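Local coordinates for assembly chaperone of ribosomal protein L4 (Acl4) (Chaetomium thermophilum, PDB 5TQB), which probably binds newly made ribosomal protein L4 through its TPR-type helical scaffold and escorts it until it joins the large ribosomal subunit, at residues R144-L149 / T175-I180; R169-I174 / N193-Q198; T187-A192 / E206-S211. All coordinates share one frame; numbering follows the deposited sequence.

Contact 1. Residues R144-L149 / T175-I180; sequences RLAETL and TEATMI. With EDO (1,2-ethanediol), chain I.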
# COMPACT_ATOMS: atom_id res chain seq x y z
N ARG B 144 -4.62 15.25 -6.18
CA ARG B 144 -5.81 15.04 -5.36
C ARG B 144 -7.06 15.35 -6.18
O ARG B 144 -8.08 14.68 -6.05
CB ARG B 144 -5.78 15.93 -4.11
CG ARG B 144 -4.67 15.61 -3.10
CD ARG B 144 -4.76 14.20 -2.52
NE ARG B 144 -4.03 13.22 -3.32
CZ ARG B 144 -2.70 13.14 -3.41
NH1 ARG B 144 -1.93 14.00 -2.74
NH2 ARG B 144 -2.15 12.21 -4.17
N LEU B 145 -6.97 16.39 -7.01
CA LEU B 145 -8.07 16.77 -7.88
C LEU B 145 -8.32 15.69 -8.92
O LEU B 145 -9.46 15.31 -9.17
CB LEU B 145 -7.79 18.10 -8.58
CG LEU B 145 -8.86 18.55 -9.59
CD1 LEU B 145 -10.21 18.72 -8.91
CD2 LEU B 145 -8.45 19.84 -10.28
N ALA B 146 -7.24 15.20 -9.53
CA ALA B 146 -7.34 14.16 -10.55
C ALA B 146 -8.00 12.92 -9.97
O ALA B 146 -8.87 12.30 -10.60
CB ALA B 146 -5.97 13.82 -11.09
N GLU B 147 -7.60 12.56 -8.76
CA GLU B 147 -8.17 11.43 -8.05
C GLU B 147 -9.65 11.66 -7.74
O GLU B 147 -10.43 10.72 -7.68
CB GLU B 147 -7.39 11.16 -6.76
CG GLU B 147 -5.98 10.61 -6.98
CD GLU B 147 -5.05 10.86 -5.79
OE1 GLU B 147 -5.54 11.20 -4.69
OE2 GLU B 147 -3.82 10.72 -5.95
N THR B 148 -10.02 12.92 -7.53
CA THR B 148 -11.41 13.27 -7.23
C THR B 148 -12.28 13.08 -8.48
O THR B 148 -13.41 12.59 -8.40
CB THR B 148 -11.53 14.72 -6.73
OG1 THR B 148 -10.81 14.87 -5.50
CG2 THR B 148 -12.98 15.10 -6.50
N LEU B 149 -11.74 13.48 -9.63
CA LEU B 149 -12.48 13.34 -10.87
C LEU B 149 -12.65 11.86 -11.15
O LEU B 149 -13.73 11.41 -11.55
CB LEU B 149 -11.75 14.06 -12.01
CG LEU B 149 -11.50 15.56 -11.76
CD1 LEU B 149 -10.75 16.19 -12.91
CD2 LEU B 149 -12.79 16.31 -11.49
N THR B 175 -10.61 13.38 -19.55
CA THR B 175 -9.86 14.33 -20.38
C THR B 175 -9.21 15.40 -19.49
O THR B 175 -8.03 15.71 -19.66
CB THR B 175 -10.74 15.01 -21.46
OG1 THR B 175 -11.96 15.50 -20.88
CG2 THR B 175 -11.06 14.03 -22.59
N GLU B 176 -9.97 15.94 -18.55
CA GLU B 176 -9.43 16.91 -17.60
C GLU B 176 -8.36 16.29 -16.70
O GLU B 176 -7.35 16.93 -16.41
CB GLU B 176 -10.55 17.52 -16.75
CG GLU B 176 -10.04 18.47 -15.66
CD GLU B 176 -11.16 19.11 -14.84
OE1 GLU B 176 -12.33 19.04 -15.27
OE2 GLU B 176 -10.86 19.68 -13.77
N ALA B 177 -8.58 15.06 -16.26
CA ALA B 177 -7.66 14.40 -15.33
C ALA B 177 -6.31 14.09 -15.99
O ALA B 177 -5.26 14.24 -15.36
CB ALA B 177 -8.28 13.13 -14.78
N THR B 178 -6.33 13.67 -17.25
CA THR B 178 -5.09 13.40 -17.98
C THR B 178 -4.37 14.70 -18.30
O THR B 178 -3.15 14.73 -18.49
CB THR B 178 -5.34 12.62 -19.29
OG1 THR B 178 -6.38 13.26 -20.05
CG2 THR B 178 -5.73 11.18 -19.00
N MSE B 179 -5.13 15.79 -18.37
CA MSE B 179 -4.56 17.10 -18.64
C MSE B 179 -3.77 17.63 -17.43
O MSE B 179 -2.67 18.16 -17.59
CB MSE B 179 -5.67 18.09 -18.99
CG MSE B 179 -5.18 19.40 -19.56
SE MSE B 179 -6.65 20.64 -19.91
CE MSE B 179 -7.31 20.87 -18.09
N ILE B 180 -4.33 17.46 -16.24
CA ILE B 180 -3.75 18.03 -15.02
C ILE B 180 -2.72 17.12 -14.35
O ILE B 180 -1.87 17.59 -13.60
CB ILE B 180 -4.85 18.40 -13.99
CG1 ILE B 180 -5.52 17.13 -13.44
CG2 ILE B 180 -5.86 19.35 -14.63
CD1 ILE B 180 -6.63 17.39 -12.44
C1 EDO I . -4.24 9.29 -2.34
O1 EDO I . -3.82 8.45 -3.40
C2 EDO I . -5.67 8.94 -1.99
O2 EDO I . -6.40 8.72 -3.18
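Ile180 fits its CD1 methyl between Leu145 and Ala146. Ile180 CD1 lies 3.7 Å from Leu145 CD2 and 3.9 Å from Ala146 CB. Ile180 CG1 sits between the backbone N and the carbonyl carbon (chi1 68°), and CD1 then runs straight on toward helix 131-156. Leu145 and Ile180 meet at about a right angle. Ala146 and Ala177 mark the close point of the two backbones, with Ala146 CA 4.8 Å from Ala177 CA. Their small methyls allow this close approach of the antiparallel helices.

Leu149 crosses Glu176 at about a right angle. Leu149 CD1 rests against the stem and carboxylate, 3.5 Å from Glu176 CD. Glu176 CG is anti to the backbone N (chi1 175°) and the chain stays extended, which lays CG and the carboxylate alongside the leucine methyl. OE2 also forms a salt bridge with Arg114 of helix 100-125, the helix that also covers Leu145.

Away from this interface, Arg144 grips Glu147 side-on, one nitrogen to each oxygen. Arg144 NE to Glu147 OE1 is 2.9 Å and nearly straight (174°), and both oxygens lie close to the guanidinium plane. Trp184 NE1 also bonds to Glu147 OE2, while ethanediol O2 donates to Glu147 OE1 at 3.0 Å. A chain of a second protein packs on this side.

No hydrogen bond joins the two segments. The helices are therefore held here by apolar packing, and the charge of Glu176 is met by a third helix.

Contact 2. Residues R169-I174 / N193-Q198; sequences RCEALI and NVRISQ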
# COMPACT_ATOMS: atom_id res chain seq x y z
N ARG B 169 -20.22 12.24 -19.33
CA ARG B 169 -19.63 12.83 -18.14
C ARG B 169 -18.28 12.19 -17.80
O ARG B 169 -17.34 12.90 -17.42
CB ARG B 169 -20.60 12.73 -16.96
CG ARG B 169 -21.72 13.75 -17.02
CD ARG B 169 -22.72 13.57 -15.89
NE ARG B 169 -23.68 14.68 -15.83
CZ ARG B 169 -24.73 14.73 -15.02
NH1 ARG B 169 -24.99 13.73 -14.19
NH2 ARG B 169 -25.53 15.79 -15.05
N CYS B 170 -18.19 10.87 -17.94
CA CYS B 170 -16.93 10.16 -17.70
C CYS B 170 -15.86 10.63 -18.67
O CYS B 170 -14.71 10.86 -18.27
CB CYS B 170 -17.12 8.65 -17.84
SG CYS B 170 -18.01 7.84 -16.49
N GLU B 171 -16.22 10.77 -19.94
CA GLU B 171 -15.28 11.21 -20.96
C GLU B 171 -14.71 12.59 -20.65
O GLU B 171 -13.55 12.87 -20.94
CB GLU B 171 -15.94 11.22 -22.34
CG GLU B 171 -15.81 9.90 -23.11
CD GLU B 171 -14.37 9.57 -23.47
OE1 GLU B 171 -13.47 10.41 -23.23
OE2 GLU B 171 -14.12 8.45 -23.99
N ALA B 172 -15.53 13.45 -20.06
CA ALA B 172 -15.12 14.81 -19.73
C ALA B 172 -14.19 14.80 -18.53
O ALA B 172 -13.25 15.59 -18.44
CB ALA B 172 -16.33 15.69 -19.46
N LEU B 173 -14.46 13.89 -17.60
CA LEU B 173 -13.66 13.78 -16.39
C LEU B 173 -12.25 13.29 -16.69
O LEU B 173 -11.28 13.84 -16.18
CB LEU B 173 -14.36 12.87 -15.38
CG LEU B 173 -15.60 13.49 -14.73
CD1 LEU B 173 -16.53 12.43 -14.18
CD2 LEU B 173 -15.18 14.45 -13.64
N ILE B 174 -12.13 12.27 -17.54
CA ILE B 174 -10.82 11.67 -17.81
C ILE B 174 -9.97 12.54 -18.74
O ILE B 174 -8.74 12.45 -18.72
CB ILE B 174 -10.92 10.23 -18.37
CG1 ILE B 174 -11.68 10.20 -19.70
CG2 ILE B 174 -11.58 9.30 -17.35
CD1 ILE B 174 -11.64 8.86 -20.42
N ASN B 193 -10.30 1.99 -17.32
CA ASN B 193 -11.58 1.57 -16.76
C ASN B 193 -12.70 1.93 -17.71
O ASN B 193 -13.52 1.09 -18.07
CB ASN B 193 -11.81 2.24 -15.41
CG ASN B 193 -12.51 1.33 -14.41
OD1 ASN B 193 -13.28 0.45 -14.79
ND2 ASN B 193 -12.23 1.54 -13.13
N VAL B 194 -12.72 3.20 -18.13
CA VAL B 194 -13.72 3.69 -19.09
C VAL B 194 -13.65 2.93 -20.41
O VAL B 194 -14.66 2.43 -20.90
CB VAL B 194 -13.52 5.20 -19.36
CG1 VAL B 194 -14.47 5.69 -20.46
CG2 VAL B 194 -13.73 6.01 -18.08
N ARG B 195 -12.45 2.84 -20.98
CA ARG B 195 -12.23 2.18 -22.26
C ARG B 195 -12.79 0.75 -22.30
O ARG B 195 -13.47 0.37 -23.26
CB ARG B 195 -10.73 2.16 -22.59
CG ARG B 195 -10.16 3.54 -22.89
CD ARG B 195 -10.55 4.02 -24.28
NE ARG B 195 -10.01 5.34 -24.58
CZ ARG B 195 -10.60 6.49 -24.25
NH1 ARG B 195 -11.76 6.49 -23.60
NH2 ARG B 195 -10.03 7.64 -24.57
N ILE B 196 -12.52 -0.02 -21.24
CA ILE B 196 -13.02 -1.39 -21.13
C ILE B 196 -14.53 -1.42 -21.31
O ILE B 196 -15.06 -2.22 -22.10
CB ILE B 196 -12.67 -2.01 -19.75
CG1 ILE B 196 -11.16 -2.21 -19.62
CG2 ILE B 196 -13.37 -3.35 -19.56
CD1 ILE B 196 -10.68 -2.45 -18.18
N SER B 197 -15.23 -0.56 -20.59
CA SER B 197 -16.68 -0.48 -20.68
C SER B 197 -17.14 0.14 -22.00
O SER B 197 -18.34 0.15 -22.29
CB SER B 197 -17.25 0.29 -19.50
OG SER B 197 -17.32 -0.55 -18.36
N GLN B 198 -16.20 0.66 -22.78
CA GLN B 198 -16.51 1.18 -24.12
C GLN B 198 -16.16 0.16 -25.19
O GLN B 198 -16.18 0.47 -26.38
CB GLN B 198 -15.75 2.47 -24.38
CG GLN B 198 -16.22 3.65 -23.57
CD GLN B 198 -15.37 4.88 -23.82
OE1 GLN B 198 -14.15 4.79 -23.92
NE2 GLN B 198 -16.02 6.03 -23.94
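Glu171 OE2 is held by two donors from 193-198. Gln198 NE2 reaches it at 3.1 Å with a fairly straight bond (163°), and this bond uses the anti lone pair. Arg195 NH1 also lies 3.1 Å from Glu171 OE2, but comes from the syn side, tilted out of the carboxylate plane, in a more bent bond (135°) that is part of a salt bridge. Glu171 can present this oxygen because its chain bends at chi2 (-65°). Arg195 NH1 further donates to Gln198 OE1 at 3.0 Å, so the three polar ends form a closed set. Gln198 NE2 has another acceptor in Glu167 OE2.

The segments belong to consecutive antiparallel helices, 166-180 and 185-197, a helical hairpin of the kind from which TPR proteins are built. With an alanine in place of Glu171, Arg195 would probably lose its salt-bridge mate across the hairpin, and the Gln198 amide would lose one of its acceptors, keeping Glu167.

Beneath the charges, Ile174 and Val194 meet tip to tip, Ile174 CG2 to Val194 CG2 at 4.0 Å. Cys170 CB lies 4.3 Å from the same methyl, Val194 CG2. Beyond them, Asn193 OD1 and Ser197 OG bond to basic side chains of a second protein chain.

Contact 3. Residues T187-A192 / E206-S211; sequences TWQTVA and EALRRS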
# COMPACT_ATOMS: atom_id res chain seq x y z
N THR B 187 -4.75 8.21 -13.10
CA THR B 187 -5.49 8.87 -14.16
C THR B 187 -5.62 7.90 -15.34
O THR B 187 -6.70 7.74 -15.91
CB THR B 187 -4.81 10.17 -14.60
OG1 THR B 187 -3.47 9.90 -15.02
CG2 THR B 187 -4.78 11.16 -13.45
N TRP B 188 -4.52 7.24 -15.69
CA TRP B 188 -4.49 6.34 -16.83
C TRP B 188 -5.16 5.01 -16.50
O TRP B 188 -5.71 4.34 -17.37
CB TRP B 188 -3.05 6.14 -17.29
CG TRP B 188 -2.49 7.41 -17.81
CD1 TRP B 188 -1.57 8.22 -17.20
CD2 TRP B 188 -2.85 8.06 -19.03
NE1 TRP B 188 -1.33 9.32 -17.98
CE2 TRP B 188 -2.11 9.25 -19.11
CE3 TRP B 188 -3.73 7.75 -20.07
CZ2 TRP B 188 -2.21 10.13 -20.19
CZ3 TRP B 188 -3.83 8.62 -21.14
CH2 TRP B 188 -3.07 9.79 -21.19
N GLN B 189 -5.12 4.66 -15.22
CA GLN B 189 -5.86 3.52 -14.71
C GLN B 189 -7.35 3.75 -14.97
O GLN B 189 -8.07 2.84 -15.40
CB GLN B 189 -5.59 3.38 -13.22
CG GLN B 189 -5.91 2.03 -12.65
CD GLN B 189 -5.18 1.79 -11.35
OE1 GLN B 189 -3.95 1.82 -11.30
NE2 GLN B 189 -5.94 1.55 -10.29
N THR B 190 -7.79 4.97 -14.71
CA THR B 190 -9.20 5.32 -14.83
C THR B 190 -9.60 5.47 -16.29
O THR B 190 -10.74 5.19 -16.65
CB THR B 190 -9.52 6.62 -14.05
OG1 THR B 190 -9.16 6.44 -12.68
CG2 THR B 190 -11.00 6.97 -14.12
N VAL B 191 -8.66 5.90 -17.12
CA VAL B 191 -8.89 5.96 -18.55
C VAL B 191 -9.17 4.54 -19.05
O VAL B 191 -10.09 4.32 -19.84
CB VAL B 191 -7.68 6.59 -19.29
CG1 VAL B 191 -7.73 6.31 -20.79
CG2 VAL B 191 -7.63 8.09 -19.05
N ALA B 192 -8.39 3.58 -18.57
CA ALA B 192 -8.55 2.19 -18.98
C ALA B 192 -9.91 1.65 -18.54
O ALA B 192 -10.58 0.95 -19.30
CB ALA B 192 -7.44 1.34 -18.40
N GLU B 206 -3.25 -0.22 -23.63
CA GLU B 206 -2.32 0.88 -23.85
C GLU B 206 -2.25 1.80 -22.64
O GLU B 206 -1.17 2.21 -22.21
CB GLU B 206 -2.76 1.67 -25.09
CG GLU B 206 -1.79 2.74 -25.54
CD GLU B 206 -2.32 3.53 -26.73
OE1 GLU B 206 -1.51 3.88 -27.62
OE2 GLU B 206 -3.54 3.80 -26.77
N ALA B 207 -3.42 2.11 -22.08
CA ALA B 207 -3.52 3.00 -20.93
C ALA B 207 -2.90 2.36 -19.69
O ALA B 207 -2.18 3.02 -18.94
CB ALA B 207 -4.97 3.36 -20.66
N LEU B 208 -3.19 1.08 -19.47
CA LEU B 208 -2.69 0.38 -18.29
C LEU B 208 -1.18 0.21 -18.34
O LEU B 208 -0.50 0.32 -17.32
CB LEU B 208 -3.37 -0.98 -18.18
CG LEU B 208 -4.81 -0.98 -17.66
CD1 LEU B 208 -5.43 -2.37 -17.80
CD2 LEU B 208 -4.90 -0.52 -16.22
N ARG B 209 -0.66 -0.07 -19.53
CA ARG B 209 0.78 -0.20 -19.73
C ARG B 209 1.47 1.12 -19.41
O ARG B 209 2.61 1.15 -18.94
CB ARG B 209 1.07 -0.60 -21.18
CG ARG B 209 1.95 -1.84 -21.35
CD ARG B 209 1.41 -2.75 -22.45
NE ARG B 209 1.00 -2.01 -23.64
CZ ARG B 209 0.15 -2.46 -24.56
NH1 ARG B 209 -0.41 -3.66 -24.44
NH2 ARG B 209 -0.16 -1.70 -25.60
N ARG B 210 0.76 2.22 -19.65
CA ARG B 210 1.30 3.55 -19.37
C ARG B 210 1.31 3.85 -17.88
O ARG B 210 2.28 4.42 -17.37
CB ARG B 210 0.50 4.62 -20.11
CG ARG B 210 0.92 6.02 -19.74
CD ARG B 210 0.54 7.01 -20.80
NE ARG B 210 1.04 8.34 -20.47
CZ ARG B 210 0.87 9.41 -21.24
NH1 ARG B 210 0.22 9.32 -22.39
NH2 ARG B 210 1.35 10.59 -20.85
N SER B 211 0.24 3.49 -17.18
CA SER B 211 0.16 3.72 -15.75
C SER B 211 1.22 2.93 -15.01
O SER B 211 1.81 3.42 -14.05
CB SER B 211 -1.22 3.34 -15.22
OG SER B 211 -1.41 1.93 -15.26
O HOH W 1 -1.28 1.60 -12.11
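Arg210 lays its side chain over one face of the Trp188 indole. The guanidinium and ring planes are 18° apart, and Arg210 CZ sits 3.3 Å from Trp188 CZ2. Closer to the backbone, Arg210 CD makes a CH-pi contact, 3.9 Å from the centroid of the five-membered ring of Trp188. CG of Arg210 is anti to the backbone N (chi1 174°), and the chain runs extended to NE, which lets it follow the indole.

Below this pair the helices come close through small side chains. Ala207 CB lies 3.5 Å from Trp188 O and also touches Ala192 CB and Val191 CG1. Ala192 CB packs on Leu208 CG at 3.6 Å. Ser211 CB meets Trp188 CB at 3.9 Å. A single water donates to both Gln189 OE1 (2.8 Å from the water O) and Ser211 OG, while Ser211 OG itself donates to Leu208 O.

Outer partners set the first shell. Trp188 NE1 bonds to Pro182 O, which helps fix the rotation of the ring, and Thr178 of helix 166-180 touches it. Gln189 NE2 bonds to Ser230 O, and both Gln189 and Leu208 pack on helix 228-240.

This joins helices 185-197 and 201-212, successive antiparallel helices as in TPR-type folds. Direct contact is by dispersion and the indole face, and a water supplies the polar link. The positive charge of Arg210 probably gains from the electron-rich ring beneath it.

Overall arrangement
From the N terminus, contact 1 closes first. It brings 175-180 back onto 144-149 and so folds helix 166-180 against helix 131-156. Contact 2 starts within that loop, at 169-174, and closes later at 193-198, so contacts 1 and 2 cross. Contact 3 opens at 187-192, inside the span of contact 2, and closes at 206-211. Those two cross as well, whereas contacts 1 and 3 lie in series. Helix 166-180 serves contacts 1 and 2, and helix 185-197 serves contacts 2 and 3. Leu149 meets Leu173, Thr178 meets Val191, and Ile174 meets Thr190. These pairs join helices 131-156, 166-180 and 185-197, and contact 3 adds helix 201-212.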